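Chromosome-partitioning protein Spo0J (PDB 1VZ0) binds the centromere-like DNA site parS, stimulates the ATPase activity of Soj and probably takes part in chromosome partitioning. Local coordinates at residues A104-L109 with M133-E138; P120-R125 with A167-E172; Q159-A164 with D188-L193; A178-M183 with Q205-R210. One frame throughout, in Å; residues are numbered along the deposited sequence.

Contact 1 of 4, residues A104-L109 with M133-E138; sequences ALELAL and MGLTQE
M133 pushes its thioether end against helix 101-114, and this is the tight part of the contact. M133 SD lies 3.7 Å from L105 CD1. M133 SD also lies 3.9 Å from L109 CD1, so the sulfur is shared by two leucine methyls one helical turn apart. M133 CE rests on E106, 3.8 Å from E106 CB and equally near E106 N. The chain of M133 runs extended to SD and then bends (chi3 53°), which turns the methyl onto E106. An alanine in place of M133 would probably leave L105 and L109 without their sulfur partner and open a gap beside the helix.

Helix 120-132 ends in a Schellman motif at G134, whose phi is positive. T136 then takes the N-cap position of helix 137-144, the first helix of the inferred helix-turn-helix motif. The contact therefore ties helix 101-114 to the turn that leads into the DNA-binding element.

The second half is looser and more polar. L135 brings its two methyls to the carboxylate of E106, with L135 CD2 3.7 Å from E106 OE1 and L135 CD1 4.0 Å from E106 OE2. E106 reaches this far because CG stands opposite the backbone N (chi1 173°) and the rest of the chain is extended. The charge of E106 is met by R143 of helix 137-144, in a salt bridge through OE1. L109 is buried, packed also on A129 and L130, whereas L105, E106, M133 and L135 keep part of their surface in solvent.

Contact 2 of 4, residues P120-R125 with A167-E172; sequences PVEEAR and ALERGE
The carboxylate of E169 lies flat against V121. V121 CB sits over one face of it, 3.7 Å from E169 CD and almost as close to both oxygens. The guanidinium of R125 has two waters at its edge, in its plane. Water 1 accepts from NH1 and gives a 3.0 Å bond to E169 OE2. Water 2 accepts from NE and donates weakly to the same OE2. R125 and E169 thus meet through water, not directly. The R170 guanidinium has A167 CA over one face and the carboxylate of E172 at its edge. R170 NE and NH1 each donate to one oxygen of E172, in a salt bridge with R170 NE 2.6 Å from E172 OE1. Both oxygens are met from above the carboxylate plane.

These groups sit where helix 120-132 begins and helix 162-169 ends, inside the ParB HTH domain. The second helix closes with a Schellman motif, with G171 at positive phi.

P120 and V121 both meet L168. L168 CD2 reaches P120 CG at 3.8 Å, and L168 CD1 meets V121 CG2 at the same distance. V121 has CG1 opposite its backbone N (chi1 -180°), which lays CG1 beside E169 OE2. CG2 lies between E169 CG and L168 CD1.

E122 and E169 bring like charges together, with E122 OE2 4.3 Å from E169 OE1. Their carboxylate planes are 53° apart. E122 OE1 forms a salt bridge with R39 of the second subunit, which probably offsets part of the repulsion, although D117 of that subunit brings another like charge close. E169 OE1 is hydrogen-bonded to S119 OG.

Contact 3 of 4, residues Q159-A164 with D188-L193; sequences QLPPEA and DRLWGL
The start of helix 162-169 meets the first turns of helix 189-199 in the ParB HTH domain, with L193 set against A164. L193 CD1 lies 3.7 Å from A164 CA and 3.8 Å from E163 O. L193 CG is 4.2 Å from A164 CB. In L193 CG stands roughly opposite the backbone N (chi1 -151°). This carries CD1 to A164 and E163 O, while CD2 reaches A167. L193 also packs on L60 of the second subunit. An alanine at L193 would probably open a gap over A164 and take away part of the support for L60 of that subunit.

P161 holds the N-cap position of helix 162-169, and its ring packs against L190 and R189. P161 CG is 4.0 Å from L190 CD2, the two side chains running past each other in opposite directions. P161 CD lies 4.2 Å from R189 CD, where the chains cross at about a right angle. E163 also crosses L190 at about a right angle, but the spacing in the model is doubtful. The acid itself is held elsewhere: its OE1 is hydrogen-bonded to S53 OG of the second subunit.

R189 runs extended from CG to NE and carries its guanidinium to the loop before P161. Water 3 joins the two sides: it donates to Q159 O at 2.7 Å and accepts from R189 NH2 at 2.8 Å. Q159 O itself lies at the guanidinium edge, near its plane. R189 NE gives its hydrogen to L184 O, which probably helps to fix the rotation of the group.

Contact 4 of 4, residues A178-M183 with Q205-R210; sequences ARALLM and QAEALR
R210 NH2 gives its hydrogen to M183 O across 3.0 Å, with an N-H...O angle of 155°. The contact joins the C-terminal parts of helices 175-183 and 203-207 in the ParB HTH domain. R210 is the last residue of a type I beta turn that begins at E207. The C=O...N angle at M183 O is 145°, and the donor is tilted out of the carbonyl plane.

R210 folds to reach this oxygen. Its chain is bent at chi2 (-127°) and again at chi3, which lays the aliphatic part beside the same residue. R210 CD lies against both M183 O, at 3.2 Å, and M183 CB, at 3.8 Å. The arginine therefore both bonds to M183 and packs on it. M183 bends at chi3 in turn and carries M183 CE over to E207 CG, 4.3 Å away. M183, E207 and R210 are exposed, and all three touch a crystal neighbour. Their positions may owe something to the lattice.

The inner part of the contact is buried and small. Water 4 donates to A206 O at 2.6 Å and only weakly to A180 O, so it bridges the two helices. Beside it the backbones come close, with the CA atoms of A180 and E207 5.3 Å apart. A206 also packs on I196 of helix 189-199. The two alanine methyls meet directly, with A180 CB 3.8 Å from A206 CB.

Overall arrangement
Contact 1 closes the first loop, from helix 101-114 to the turn before helix 137-144. It joins the ParB N-terminal range to the HTH range, whereas contacts 2 to 4 lie within the HTH range. Contact 2 opens inside the first loop at helix 120-132 and closes beyond it at 167-172, so the two cross. Its loop spans the inferred helix-turn-helix motif. Contact 3 opens inside that loop at 159-164 and crosses it, closing at helix 189-199. Contact 4 opens at 178-183, before contact 3 closes, and crosses it in turn. Contact 1 is in series with 3 and 4, and 2 with 4. Contacts 1, 2 and 3 also touch the second subunit; contact 4 does not.

Contact 1 of 4, residues A104-L109 with M133-E138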
loop_
_atom_site.group_PDB
_atom_site.type_symbol
_atom_site.label_atom_id
_atom_site.label_comp_id
_atom_site.label_asym_id
_atom_site.label_seq_id
_atom_site.Cartn_x
_atom_site.Cartn_y
_atom_site.Cartn_z
ATOM N N ALA C 104 7.836 -2.172 -20.930
ATOM C CA ALA C 104 8.272 -2.601 -19.610
ATOM C C ALA C 104 7.669 -1.692 -18.549
ATOM O O ALA C 104 7.251 -2.152 -17.485
ATOM C CB ALA C 104 9.783 -2.581 -19.525
ATOM N N LEU C 105 7.626 -0.400 -18.848
ATOM C CA LEU C 105 7.062 0.573 -17.923
ATOM C C LEU C 105 5.562 0.337 -17.810
ATOM O O LEU C 105 5.000 0.333 -16.715
ATOM C CB LEU C 105 7.303 1.989 -18.430
ATOM C CG LEU C 105 7.603 3.069 -17.392
ATOM C CD1 LEU C 105 7.290 4.427 -18.009
ATOM C CD2 LEU C 105 6.778 2.860 -16.130
ATOM N N GLU C 106 4.919 0.149 -18.956
ATOM C CA GLU C 106 3.491 -0.097 -18.989
ATOM C C GLU C 106 3.178 -1.343 -18.149
ATOM O O GLU C 106 2.216 -1.356 -17.380
ATOM C CB GLU C 106 3.032 -0.275 -20.442
ATOM C CG GLU C 106 1.577 -0.703 -20.614
ATOM C CD GLU C 106 1.113 -0.688 -22.074
ATOM O OE1 GLU C 106 0.015 -1.222 -22.360
ATOM O OE2 GLU C 106 1.841 -0.140 -22.931
ATOM N N LEU C 107 3.999 -2.381 -18.277
ATOM C CA LEU C 107 3.770 -3.594 -17.506
ATOM C C LEU C 107 3.959 -3.318 -16.017
ATOM O O LEU C 107 3.201 -3.812 -15.189
ATOM C CB LEU C 107 4.715 -4.716 -17.951
ATOM C CG LEU C 107 4.357 -5.444 -19.251
ATOM C CD1 LEU C 107 5.451 -6.452 -19.579
ATOM C CD2 LEU C 107 3.005 -6.139 -19.111
ATOM N N ALA C 108 4.966 -2.524 -15.675
ATOM C CA ALA C 108 5.213 -2.214 -14.271
ATOM C C ALA C 108 4.017 -1.475 -13.674
ATOM O O ALA C 108 3.588 -1.763 -12.556
ATOM C CB ALA C 108 6.472 -1.375 -14.122
ATOM N N LEU C 109 3.478 -0.523 -14.423
ATOM C CA LEU C 109 2.330 0.226 -13.950
ATOM C C LEU C 109 1.120 -0.689 -13.814
ATOM O O LEU C 109 0.415 -0.636 -12.811
ATOM C CB LEU C 109 2.015 1.379 -14.905
ATOM C CG LEU C 109 3.062 2.495 -14.912
ATOM C CD1 LEU C 109 2.837 3.406 -16.113
ATOM C CD2 LEU C 109 3.001 3.283 -13.604
ATOM N N MET C 133 1.591 8.002 -21.432
ATOM C CA MET C 133 2.380 7.152 -22.297
ATOM C C MET C 133 1.678 6.939 -23.634
ATOM O O MET C 133 2.176 6.230 -24.500
ATOM C CB MET C 133 2.654 5.820 -21.603
ATOM C CG MET C 133 3.760 5.915 -20.577
ATOM S SD MET C 133 4.024 4.391 -19.714
ATOM C CE MET C 133 4.227 3.236 -21.103
ATOM N N GLY C 134 0.518 7.562 -23.800
ATOM C CA GLY C 134 -0.198 7.428 -25.054
ATOM C C GLY C 134 -1.457 6.579 -25.049
ATOM O O GLY C 134 -2.197 6.577 -26.033
ATOM N N LEU C 135 -1.715 5.855 -23.963
ATOM C CA LEU C 135 -2.913 5.028 -23.912
ATOM C C LEU C 135 -4.184 5.828 -23.704
ATOM O O LEU C 135 -4.155 6.988 -23.286
ATOM C CB LEU C 135 -2.822 3.978 -22.808
ATOM C CG LEU C 135 -1.963 2.746 -23.080
ATOM C CD1 LEU C 135 -0.495 3.134 -23.080
ATOM C CD2 LEU C 135 -2.237 1.697 -22.014
ATOM N N THR C 136 -5.302 5.176 -24.004
ATOM C CA THR C 136 -6.618 5.767 -23.860
ATOM C C THR C 136 -7.239 5.131 -22.633
ATOM O O THR C 136 -6.812 4.057 -22.195
ATOM C CB THR C 136 -7.519 5.435 -25.060
ATOM O OG1 THR C 136 -6.756 5.511 -26.267
ATOM C CG2 THR C 136 -8.682 6.423 -25.140
ATOM N N GLN C 137 -8.251 5.792 -22.081
ATOM C CA GLN C 137 -8.935 5.274 -20.908
ATOM C C GLN C 137 -9.455 3.875 -21.221
ATOM O O GLN C 137 -9.478 3.000 -20.357
ATOM C CB GLN C 137 -10.091 6.203 -20.520
ATOM C CG GLN C 137 -9.656 7.639 -20.247
ATOM C CD GLN C 137 -10.733 8.458 -19.570
ATOM O OE1 GLN C 137 -10.570 9.660 -19.346
ATOM N NE2 GLN C 137 -11.842 7.813 -19.234
ATOM N N GLU C 138 -9.851 3.674 -22.475
ATOM C CA GLU C 138 -10.372 2.394 -22.933
ATOM C C GLU C 138 -9.329 1.291 -22.787
ATOM O O GLU C 138 -9.585 0.264 -22.156
ATOM C CB GLU C 138 -10.815 2.495 -24.399
ATOM C CG GLU C 138 -11.974 3.468 -24.667
ATOM C CD GLU C 138 -11.556 4.937 -24.640
ATOM O OE1 GLU C 138 -11.147 5.435 -23.571
ATOM O OE2 GLU C 138 -11.638 5.599 -25.696
#

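Contact 2 of 4, residues P120-R125 with A167-E172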
loop_
_atom_site.group_PDB
_atom_site.type_symbol
_atom_site.label_atom_id
_atom_site.label_comp_id
_atom_site.label_asym_id
_atom_site.label_seq_id
_atom_site.Cartn_x
_atom_site.Cartn_y
_atom_site.Cartn_z
ATOM N N PRO C 120 -7.018 4.458 -3.600
ATOM C CA PRO C 120 -7.585 5.061 -4.805
ATOM C C PRO C 120 -6.746 6.193 -5.403
ATOM O O PRO C 120 -6.880 6.505 -6.586
ATOM C CB PRO C 120 -8.978 5.506 -4.352
ATOM C CG PRO C 120 -8.833 5.685 -2.871
ATOM C CD PRO C 120 -7.960 4.536 -2.470
ATOM N N VAL C 121 -5.866 6.793 -4.607
ATOM C CA VAL C 121 -5.027 7.878 -5.118
ATOM C C VAL C 121 -3.935 7.302 -6.024
ATOM O O VAL C 121 -3.662 7.824 -7.108
ATOM C CB VAL C 121 -4.364 8.681 -3.971
ATOM C CG1 VAL C 121 -3.503 9.796 -4.543
ATOM C CG2 VAL C 121 -5.431 9.266 -3.064
ATOM N N GLU C 122 -3.317 6.217 -5.574
ATOM C CA GLU C 122 -2.277 5.569 -6.357
ATOM C C GLU C 122 -2.906 5.017 -7.621
ATOM O O GLU C 122 -2.286 5.009 -8.684
ATOM C CB GLU C 122 -1.652 4.423 -5.577
ATOM C CG GLU C 122 -1.002 4.834 -4.282
ATOM C CD GLU C 122 -0.342 3.658 -3.601
ATOM O OE1 GLU C 122 0.745 3.242 -4.056
ATOM O OE2 GLU C 122 -0.920 3.137 -2.623
ATOM N N GLU C 123 -4.141 4.551 -7.493
ATOM C CA GLU C 123 -4.851 4.016 -8.633
ATOM C C GLU C 123 -4.926 5.106 -9.697
ATOM O O GLU C 123 -4.622 4.866 -10.859
ATOM C CB GLU C 123 -6.259 3.593 -8.233
ATOM C CG GLU C 123 -7.027 2.920 -9.347
ATOM C CD GLU C 123 -8.501 2.736 -9.013
ATOM O OE1 GLU C 123 -9.247 2.243 -9.885
ATOM O OE2 GLU C 123 -8.912 3.086 -7.882
ATOM N N ALA C 124 -5.331 6.306 -9.281
ATOM C CA ALA C 124 -5.450 7.435 -10.190
ATOM C C ALA C 124 -4.104 7.825 -10.808
ATOM O O ALA C 124 -4.032 8.083 -12.002
ATOM C CB ALA C 124 -6.065 8.633 -9.466
ATOM N N ARG C 125 -3.041 7.861 -10.006
ATOM C CA ARG C 125 -1.726 8.228 -10.532
ATOM C C ARG C 125 -1.266 7.227 -11.589
ATOM O O ARG C 125 -0.609 7.600 -12.570
ATOM C CB ARG C 125 -0.681 8.310 -9.407
ATOM C CG ARG C 125 -0.944 9.394 -8.375
ATOM C CD ARG C 125 0.167 9.441 -7.328
ATOM N NE ARG C 125 -0.188 10.315 -6.215
ATOM C CZ ARG C 125 -0.279 11.639 -6.295
ATOM N NH1 ARG C 125 -0.621 12.340 -5.222
ATOM N NH2 ARG C 125 -0.016 12.265 -7.435
ATOM N N ALA C 167 -5.272 12.851 3.210
ATOM C CA ALA C 167 -6.314 12.481 4.153
ATOM C C ALA C 167 -7.040 11.238 3.644
ATOM O O ALA C 167 -7.512 10.403 4.427
ATOM C CB ALA C 167 -7.281 13.631 4.322
ATOM N N LEU C 168 -7.109 11.116 2.323
ATOM C CA LEU C 168 -7.767 9.983 1.702
ATOM C C LEU C 168 -6.903 8.747 1.916
ATOM O O LEU C 168 -7.393 7.692 2.305
ATOM C CB LEU C 168 -7.944 10.225 0.203
ATOM C CG LEU C 168 -9.183 9.588 -0.434
ATOM C CD1 LEU C 168 -9.065 9.686 -1.938
ATOM C CD2 LEU C 168 -9.330 8.138 -0.012
ATOM N N GLU C 169 -5.611 8.882 1.648
ATOM C CA GLU C 169 -4.688 7.777 1.840
ATOM C C GLU C 169 -4.613 7.343 3.315
ATOM O O GLU C 169 -4.451 6.162 3.606
ATOM C CB GLU C 169 -3.298 8.170 1.342
ATOM C CG GLU C 169 -3.322 8.750 -0.054
ATOM C CD GLU C 169 -2.296 8.120 -0.960
ATOM O OE1 GLU C 169 -2.425 6.916 -1.246
ATOM O OE2 GLU C 169 -1.364 8.830 -1.382
ATOM N N ARG C 170 -4.730 8.295 4.237
ATOM C CA ARG C 170 -4.694 7.967 5.657
ATOM C C ARG C 170 -6.001 7.322 6.101
ATOM O O ARG C 170 -6.097 6.801 7.215
ATOM C CB ARG C 170 -4.459 9.209 6.522
ATOM C CG ARG C 170 -3.032 9.749 6.485
ATOM C CD ARG C 170 -2.778 10.659 7.683
ATOM N NE ARG C 170 -3.715 11.775 7.720
ATOM C CZ ARG C 170 -3.549 12.910 7.045
ATOM N NH1 ARG C 170 -4.454 13.876 7.129
ATOM N NH2 ARG C 170 -2.464 13.083 6.299
ATOM N N GLY C 171 -7.010 7.362 5.233
ATOM C CA GLY C 171 -8.292 6.787 5.590
ATOM C C GLY C 171 -9.092 7.698 6.505
ATOM O O GLY C 171 -10.060 7.255 7.104
ATOM N N GLU C 172 -8.693 8.963 6.620
ATOM C CA GLU C 172 -9.413 9.928 7.445
ATOM C C GLU C 172 -10.707 10.367 6.751
ATOM O O GLU C 172 -11.638 10.809 7.411
ATOM C CB GLU C 172 -8.531 11.139 7.747
ATOM C CG GLU C 172 -7.392 10.833 8.704
ATOM C CD GLU C 172 -6.441 12.003 8.895
ATOM O OE1 GLU C 172 -5.449 11.844 9.638
ATOM O OE2 GLU C 172 -6.685 13.079 8.306
HETATM O O HOH W 1 -0.832 11.441 -2.747
HETATM O O HOH W 2 -0.331 8.176 -4.496
#

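Contact 3 of 4, residues Q159-A164 with D188-L193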
loop_
_atom_site.group_PDB
_atom_site.type_symbol
_atom_site.label_atom_id
_atom_site.label_comp_id
_atom_site.label_asym_id
_atom_site.label_seq_id
_atom_site.Cartn_x
_atom_site.Cartn_y
_atom_site.Cartn_z
ATOM N N GLN C 159 -7.192 16.334 -9.127
ATOM C CA GLN C 159 -7.280 17.779 -9.124
ATOM C C GLN C 159 -7.531 18.292 -7.719
ATOM O O GLN C 159 -7.723 19.487 -7.505
ATOM C CB GLN C 159 -8.349 18.270 -10.099
ATOM C CG GLN C 159 -9.673 17.582 -10.030
ATOM C CD GLN C 159 -10.511 17.846 -11.271
ATOM O OE1 GLN C 159 -10.114 17.490 -12.382
ATOM N NE2 GLN C 159 -11.671 18.473 -11.089
ATOM N N LEU C 160 -7.506 17.379 -6.750
ATOM C CA LEU C 160 -7.713 17.760 -5.355
ATOM C C LEU C 160 -6.387 18.242 -4.764
ATOM O O LEU C 160 -5.315 17.857 -5.219
ATOM C CB LEU C 160 -8.248 16.569 -4.534
ATOM C CG LEU C 160 -9.720 16.141 -4.694
ATOM C CD1 LEU C 160 -9.992 14.885 -3.863
ATOM C CD2 LEU C 160 -10.645 17.264 -4.229
ATOM N N PRO C 161 -6.443 19.117 -3.765
ATOM C CA PRO C 161 -5.183 19.585 -3.177
ATOM C C PRO C 161 -4.464 18.426 -2.472
ATOM O O PRO C 161 -5.104 17.499 -1.972
ATOM C CB PRO C 161 -5.635 20.678 -2.213
ATOM C CG PRO C 161 -7.055 20.287 -1.874
ATOM C CD PRO C 161 -7.604 19.807 -3.183
ATOM N N PRO C 162 -3.122 18.452 -2.449
ATOM C CA PRO C 162 -2.312 17.406 -1.808
ATOM C C PRO C 162 -2.815 16.949 -0.427
ATOM O O PRO C 162 -2.924 15.750 -0.175
ATOM C CB PRO C 162 -0.919 18.037 -1.746
ATOM C CG PRO C 162 -0.888 18.882 -2.997
ATOM C CD PRO C 162 -2.268 19.521 -3.003
ATOM N N GLU C 163 -3.127 17.885 0.462
ATOM C CA GLU C 163 -3.617 17.497 1.789
ATOM C C GLU C 163 -4.935 16.705 1.744
ATOM O O GLU C 163 -5.182 15.852 2.598
ATOM C CB GLU C 163 -3.753 18.720 2.717
ATOM C CG GLU C 163 -4.238 19.977 2.059
ATOM C CD GLU C 163 -3.123 20.751 1.385
ATOM O OE1 GLU C 163 -2.309 21.360 2.105
ATOM O OE2 GLU C 163 -3.054 20.746 0.140
ATOM N N ALA C 164 -5.778 16.960 0.751
ATOM C CA ALA C 164 -7.020 16.201 0.651
ATOM C C ALA C 164 -6.674 14.776 0.206
ATOM O O ALA C 164 -7.258 13.811 0.689
ATOM C CB ALA C 164 -7.955 16.838 -0.336
ATOM N N ASP C 188 -12.045 26.692 -2.128
ATOM C CA ASP C 188 -12.824 26.407 -0.930
ATOM C C ASP C 188 -12.604 24.980 -0.467
ATOM O O ASP C 188 -13.130 24.565 0.561
ATOM C CB ASP C 188 -14.313 26.600 -1.212
ATOM C CG ASP C 188 -14.661 28.032 -1.521
ATOM O OD1 ASP C 188 -15.690 28.261 -2.192
ATOM O OD2 ASP C 188 -13.908 28.926 -1.086
ATOM N N ARG C 189 -11.816 24.229 -1.223
ATOM C CA ARG C 189 -11.591 22.830 -0.904
ATOM C C ARG C 189 -10.874 22.555 0.406
ATOM O O ARG C 189 -11.235 21.624 1.126
ATOM C CB ARG C 189 -10.889 22.159 -2.081
ATOM C CG ARG C 189 -11.805 22.096 -3.287
ATOM C CD ARG C 189 -11.147 21.543 -4.541
ATOM N NE ARG C 189 -12.122 21.569 -5.624
ATOM C CZ ARG C 189 -11.844 21.374 -6.909
ATOM N NH1 ARG C 189 -12.826 21.423 -7.800
ATOM N NH2 ARG C 189 -10.596 21.135 -7.302
ATOM N N LEU C 190 -9.861 23.353 0.722
ATOM C CA LEU C 190 -9.159 23.153 1.977
ATOM C C LEU C 190 -10.139 23.418 3.108
ATOM O O LEU C 190 -10.241 22.630 4.055
ATOM C CB LEU C 190 -7.939 24.076 2.083
ATOM C CG LEU C 190 -6.755 23.579 1.248
ATOM C CD1 LEU C 190 -5.526 24.464 1.476
ATOM C CD2 LEU C 190 -6.439 22.139 1.639
ATOM N N TRP C 191 -10.874 24.519 3.003
ATOM C CA TRP C 191 -11.852 24.836 4.024
ATOM C C TRP C 191 -12.799 23.648 4.201
ATOM O O TRP C 191 -13.078 23.215 5.322
ATOM C CB TRP C 191 -12.667 26.059 3.632
ATOM C CG TRP C 191 -13.747 26.331 4.628
ATOM C CD1 TRP C 191 -13.590 26.838 5.885
ATOM C CD2 TRP C 191 -15.133 26.002 4.499
ATOM N NE1 TRP C 191 -14.791 26.840 6.550
ATOM C CE2 TRP C 191 -15.757 26.335 5.721
ATOM C CE3 TRP C 191 -15.911 25.458 3.469
ATOM C CZ2 TRP C 191 -17.125 26.139 5.944
ATOM C CZ3 TRP C 191 -17.271 25.261 3.692
ATOM C CH2 TRP C 191 -17.863 25.603 4.920
ATOM N N GLY C 192 -13.296 23.126 3.082
ATOM C CA GLY C 192 -14.206 22.001 3.150
ATOM C C GLY C 192 -13.594 20.785 3.820
ATOM O O GLY C 192 -14.265 20.083 4.592
ATOM N N LEU C 193 -12.320 20.533 3.524
ATOM C CA LEU C 193 -11.615 19.388 4.089
ATOM C C LEU C 193 -11.587 19.526 5.606
ATOM O O LEU C 193 -11.858 18.573 6.324
ATOM C CB LEU C 193 -10.181 19.333 3.559
ATOM C CG LEU C 193 -9.417 18.010 3.412
ATOM C CD1 LEU C 193 -7.923 18.301 3.606
ATOM C CD2 LEU C 193 -9.893 16.959 4.399
HETATM O O HOH W 3 -8.088 21.717 -6.095
#

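Contact 4 of 4, residues A178-M183 with Q205-R210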
loop_
_atom_site.group_PDB
_atom_site.type_symbol
_atom_site.label_atom_id
_atom_site.label_comp_id
_atom_site.label_asym_id
_atom_site.label_seq_id
_atom_site.Cartn_x
_atom_site.Cartn_y
_atom_site.Cartn_z
ATOM N N ALA C 178 -14.102 12.904 -0.974
ATOM C CA ALA C 178 -13.241 13.475 -1.983
ATOM C C ALA C 178 -14.093 13.965 -3.158
ATOM O O ALA C 178 -13.903 15.082 -3.655
ATOM C CB ALA C 178 -12.209 12.423 -2.441
ATOM N N ARG C 179 -15.043 13.140 -3.592
ATOM C CA ARG C 179 -15.912 13.541 -4.694
ATOM C C ARG C 179 -16.717 14.775 -4.316
ATOM O O ARG C 179 -16.973 15.628 -5.169
ATOM C CB ARG C 179 -16.875 12.420 -5.087
ATOM C CG ARG C 179 -16.192 11.166 -5.571
ATOM C CD ARG C 179 -17.186 10.176 -6.142
ATOM N NE ARG C 179 -16.628 8.832 -6.094
ATOM C CZ ARG C 179 -16.839 7.970 -5.105
ATOM N NH1 ARG C 179 -16.275 6.774 -5.143
ATOM N NH2 ARG C 179 -17.637 8.284 -4.101
ATOM N N ALA C 180 -17.130 14.866 -3.051
ATOM C CA ALA C 180 -17.895 16.024 -2.601
ATOM C C ALA C 180 -17.003 17.269 -2.654
ATOM O O ALA C 180 -17.445 18.337 -3.065
ATOM C CB ALA C 180 -18.437 15.807 -1.169
ATOM N N LEU C 181 -15.747 17.124 -2.240
ATOM C CA LEU C 181 -14.812 18.249 -2.258
ATOM C C LEU C 181 -14.562 18.727 -3.687
ATOM O O LEU C 181 -14.295 19.897 -3.900
ATOM C CB LEU C 181 -13.477 17.868 -1.585
ATOM C CG LEU C 181 -13.522 17.628 -0.068
ATOM C CD1 LEU C 181 -12.153 17.166 0.418
ATOM C CD2 LEU C 181 -13.939 18.902 0.669
ATOM N N LEU C 182 -14.653 17.819 -4.657
ATOM C CA LEU C 182 -14.450 18.175 -6.060
ATOM C C LEU C 182 -15.587 19.034 -6.572
ATOM O O LEU C 182 -15.433 19.689 -7.594
ATOM C CB LEU C 182 -14.344 16.927 -6.956
ATOM C CG LEU C 182 -13.002 16.178 -6.917
ATOM C CD1 LEU C 182 -13.082 14.918 -7.765
ATOM C CD2 LEU C 182 -11.882 17.101 -7.424
ATOM N N MET C 183 -16.722 19.024 -5.875
ATOM C CA MET C 183 -17.871 19.828 -6.284
ATOM C C MET C 183 -17.734 21.245 -5.744
ATOM O O MET C 183 -18.426 22.158 -6.186
ATOM C CB MET C 183 -19.196 19.186 -5.811
ATOM C CG MET C 183 -19.453 17.792 -6.428
ATOM S SD MET C 183 -21.147 17.131 -6.349
ATOM C CE MET C 183 -21.502 17.482 -4.603
ATOM N N GLN C 205 -23.463 14.915 4.364
ATOM C CA GLN C 205 -23.315 16.259 4.895
ATOM C C GLN C 205 -22.174 17.011 4.223
ATOM O O GLN C 205 -22.176 18.238 4.209
ATOM C CB GLN C 205 -23.161 16.245 6.427
ATOM C CG GLN C 205 -22.361 15.108 6.984
ATOM C CD GLN C 205 -22.714 14.785 8.435
ATOM O OE1 GLN C 205 -22.103 13.914 9.046
ATOM N NE2 GLN C 205 -23.703 15.481 8.982
ATOM N N ALA C 206 -21.209 16.291 3.652
ATOM C CA ALA C 206 -20.116 16.967 2.950
ATOM C C ALA C 206 -20.706 17.576 1.666
ATOM O O ALA C 206 -20.248 18.605 1.190
ATOM C CB ALA C 206 -19.005 15.990 2.610
ATOM N N GLU C 207 -21.732 16.932 1.120
ATOM C CA GLU C 207 -22.392 17.431 -0.080
ATOM C C GLU C 207 -23.153 18.721 0.254
ATOM O O GLU C 207 -23.302 19.606 -0.586
ATOM C CB GLU C 207 -23.372 16.384 -0.627
ATOM C CG GLU C 207 -22.721 15.148 -1.225
ATOM C CD GLU C 207 -23.740 14.081 -1.633
ATOM O OE1 GLU C 207 -23.333 13.021 -2.144
ATOM O OE2 GLU C 207 -24.952 14.301 -1.444
ATOM N N ALA C 208 -23.629 18.820 1.487
ATOM C CA ALA C 208 -24.366 19.996 1.919
ATOM C C ALA C 208 -23.444 21.200 2.105
ATOM O O ALA C 208 -23.906 22.336 2.198
ATOM C CB ALA C 208 -25.102 19.698 3.214
ATOM N N LEU C 209 -22.139 20.958 2.155
ATOM C CA LEU C 209 -21.190 22.051 2.333
ATOM C C LEU C 209 -21.274 23.109 1.233
ATOM O O LEU C 209 -20.919 24.270 1.450
ATOM C CB LEU C 209 -19.762 21.508 2.432
ATOM C CG LEU C 209 -19.447 20.908 3.800
ATOM C CD1 LEU C 209 -18.039 20.388 3.841
ATOM C CD2 LEU C 209 -19.646 21.975 4.853
ATOM N N ARG C 210 -21.748 22.712 0.057
ATOM C CA ARG C 210 -21.880 23.653 -1.047
ATOM C C ARG C 210 -22.894 24.733 -0.687
ATOM O O ARG C 210 -24.059 24.434 -0.404
ATOM C CB ARG C 210 -22.339 22.923 -2.306
ATOM C CG ARG C 210 -21.370 21.871 -2.807
ATOM C CD ARG C 210 -21.045 22.115 -4.275
ATOM N NE ARG C 210 -22.263 22.243 -5.066
ATOM C CZ ARG C 210 -22.312 22.656 -6.329
ATOM N NH1 ARG C 210 -23.480 22.730 -6.939
ATOM N NH2 ARG C 210 -21.211 22.997 -6.982
HETATM O O HOH W 4 -20.003 19.468 -1.288
#